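Local coordinates for molybdate-binding protein MolA (Haemophilus influenzae, PDB 3PSH) that binds molybdate and tungstate, but not sulfate or phosphate, in the periplasm and serves a low-affinity molybdate-importing ABC transporter, at residues K134-G139 against G279-E284. Numbering follows the deposited sequence.
Sequences KAYNDG and GYPMPE. With MOO (molybdate ion), chain B.
Tyr136 touches Pro281 obliquely to its ring: CD1 of Tyr136 lies 3.5 Å from CD of Pro281, and the two side chains cross at roughly a right angle. Pro281 CG also comes within 3.9 Å of the backbone O of Tyr136, so the proline ring rests against both the phenol and the helix backbone that carries it. With CG beside its backbone N and anti to the carbonyl carbon (chi1 -69°), Tyr136 extends along the loop toward Gly279. Its hydroxyl stops 3.8 Å from Gly279 O, and one water bridges the gap, donating to Tyr136 OH at 2.6 Å and to Gly279 O at 2.9 Å. Tyr136 OH is also hydrogen-bonded to Gly199 O, which ties the end of the ring to a second loop.

The other side of this loop faces the anion. Gly279 N sends an almost straight bond to O1 of the molybdate, 2.8 Å long with an angle of 176° at the hydrogen, while the bond from Tyr280 N to molybdate O3 is more bent, at 142°. O3 also sits at the edge of the Tyr280 ring, 3.1 Å from CD2 of Tyr280. The bridging water lies over one face of that ring, toward its rim, and Tyr280 OH is anchored by Asn92.

Helix 132-151 thus backs the binding loop as a second shell. His26, Gln27, Tyr196 and Arg243 add further hydrogen bonds to the molybdate, in the site between the two lobes, each built on a parallel sheet, of a periplasmic binding protein of the bacterial solute-binding protein 8 family.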
loop_
_atom_site.group_PDB
_atom_site.type_symbol
_atom_site.label_atom_id
_atom_site.label_comp_id
_atom_site.label_asym_id
_atom_site.label_seq_id
_atom_site.Cartn_x
_atom_site.Cartn_y
_atom_site.Cartn_z
ATOM N N LYS A 134 11.943 -3.943 -9.252
ATOM C CA LYS A 134 11.470 -5.103 -9.969
ATOM C C LYS A 134 10.547 -5.977 -9.008
ATOM O O LYS A 134 9.494 -6.446 -9.408
ATOM C CB LYS A 134 12.679 -5.970 -10.477
ATOM C CG LYS A 134 12.147 -7.211 -11.284
ATOM C CD LYS A 134 13.456 -7.894 -11.915
ATOM C CE LYS A 134 13.251 -9.275 -12.470
ATOM N NZ LYS A 134 12.130 -9.189 -13.390
ATOM N N ALA A 135 10.986 -6.137 -7.809
ATOM C CA ALA A 135 10.331 -7.004 -6.865
ATOM C C ALA A 135 8.947 -6.451 -6.625
ATOM O O ALA A 135 7.987 -7.232 -6.548
ATOM C CB ALA A 135 11.143 -7.055 -5.547
ATOM N N TYR A 136 8.843 -5.147 -6.367
ATOM C CA TYR A 136 7.490 -4.562 -6.168
ATOM C C TYR A 136 6.624 -4.442 -7.425
ATOM O O TYR A 136 5.353 -4.595 -7.429
ATOM C CB TYR A 136 7.525 -3.208 -5.368
ATOM C CG TYR A 136 7.923 -3.451 -3.881
ATOM C CD1 TYR A 136 7.039 -4.223 -3.061
ATOM C CD2 TYR A 136 9.089 -2.887 -3.279
ATOM C CE1 TYR A 136 7.363 -4.423 -1.684
ATOM C CE2 TYR A 136 9.378 -3.094 -1.907
ATOM C CZ TYR A 136 8.480 -3.853 -1.143
ATOM O OH TYR A 136 8.764 -4.119 0.155
ATOM N N ASN A 137 7.261 -4.119 -8.569
ATOM C CA ASN A 137 6.510 -4.130 -9.805
ATOM C C ASN A 137 5.896 -5.528 -10.124
ATOM O O ASN A 137 4.705 -5.700 -10.368
ATOM C CB ASN A 137 7.405 -3.725 -10.952
ATOM C CG ASN A 137 7.750 -2.212 -10.890
ATOM O OD1 ASN A 137 7.054 -1.476 -10.189
ATOM N ND2 ASN A 137 8.787 -1.775 -11.627
ATOM N N ASP A 138 6.791 -6.509 -10.140
ATOM C CA ASP A 138 6.344 -7.859 -10.470
ATOM C C ASP A 138 5.439 -8.423 -9.361
ATOM O O ASP A 138 4.526 -9.159 -9.622
ATOM C CB ASP A 138 7.559 -8.753 -10.584
ATOM C CG ASP A 138 8.389 -8.508 -11.883
ATOM O OD1 ASP A 138 7.892 -7.728 -12.738
ATOM O OD2 ASP A 138 9.496 -9.119 -11.972
ATOM N N GLY A 139 5.627 -7.954 -8.155
ATOM C CA GLY A 139 4.910 -8.534 -6.972
ATOM C C GLY A 139 3.488 -7.965 -6.930
ATOM O O GLY A 139 2.543 -8.719 -6.543
ATOM N N GLY A 279 4.363 1.166 2.690
ATOM C CA GLY A 279 5.474 0.215 2.546
ATOM C C GLY A 279 5.209 -0.846 1.481
ATOM O O GLY A 279 6.143 -1.415 0.950
ATOM N N TYR A 280 3.944 -1.042 1.143
ATOM C CA TYR A 280 3.481 -1.937 0.038
ATOM C C TYR A 280 2.915 -1.101 -1.156
ATOM O O TYR A 280 2.088 -0.176 -0.907
ATOM C CB TYR A 280 2.311 -2.886 0.541
ATOM C CG TYR A 280 2.768 -3.962 1.508
ATOM C CD1 TYR A 280 2.717 -5.339 1.167
ATOM C CD2 TYR A 280 3.176 -3.600 2.787
ATOM C CE1 TYR A 280 3.137 -6.345 2.094
ATOM C CE2 TYR A 280 3.627 -4.570 3.695
ATOM C CZ TYR A 280 3.549 -5.933 3.343
ATOM O OH TYR A 280 4.013 -6.847 4.312
ATOM N N PRO A 281 3.108 -1.558 -2.424
ATOM C CA PRO A 281 2.578 -0.847 -3.564
ATOM C C PRO A 281 1.053 -1.153 -3.689
ATOM O O PRO A 281 0.636 -2.315 -3.482
ATOM C CB PRO A 281 3.315 -1.484 -4.707
ATOM C CG PRO A 281 3.524 -3.030 -4.305
ATOM C CD PRO A 281 3.890 -2.788 -2.835
ATOM N N MET A 282 0.288 -0.164 -4.155
ATOM C CA MET A 282 -1.130 -0.335 -4.398
ATOM C C MET A 282 -1.372 0.252 -5.755
ATOM O O MET A 282 -0.678 1.216 -6.137
ATOM C CB MET A 282 -1.993 0.431 -3.350
ATOM C CG MET A 282 -1.778 0.136 -1.870
ATOM S SD MET A 282 -2.868 -1.228 -1.198
ATOM C CE MET A 282 -2.617 -2.546 -2.382
ATOM N N PRO A 283 -2.284 -0.366 -6.526
ATOM C CA PRO A 283 -2.376 0.004 -7.922
ATOM C C PRO A 283 -2.680 1.468 -8.097
ATOM O O PRO A 283 -2.155 2.063 -9.059
ATOM C CB PRO A 283 -3.551 -0.845 -8.466
ATOM C CG PRO A 283 -4.309 -1.409 -7.149
ATOM C CD PRO A 283 -3.226 -1.455 -6.099
ATOM N N GLU A 284 -3.554 2.034 -7.271
ATOM C CA GLU A 284 -3.849 3.495 -7.400
ATOM C C GLU A 284 -2.705 4.384 -7.043
ATOM O O GLU A 284 -2.657 5.538 -7.511
ATOM C CB GLU A 284 -5.111 3.911 -6.584
ATOM C CG GLU A 284 -4.972 3.832 -5.047
ATOM C CD GLU A 284 -5.119 2.469 -4.385
ATOM O OE1 GLU A 284 -5.031 1.435 -5.093
ATOM O OE2 GLU A 284 -5.324 2.457 -3.144
HETATM MO MO MOO B . 1.845 -0.359 4.804
HETATM O O1 MOO B . 2.685 1.104 4.934
HETATM O O2 MOO B . 2.634 -1.618 5.673
HETATM O O3 MOO B . 1.769 -0.830 3.170
HETATM O O4 MOO B . 0.238 -0.028 5.242
HETATM O O HOH W 1 6.913 -4.045 1.985
#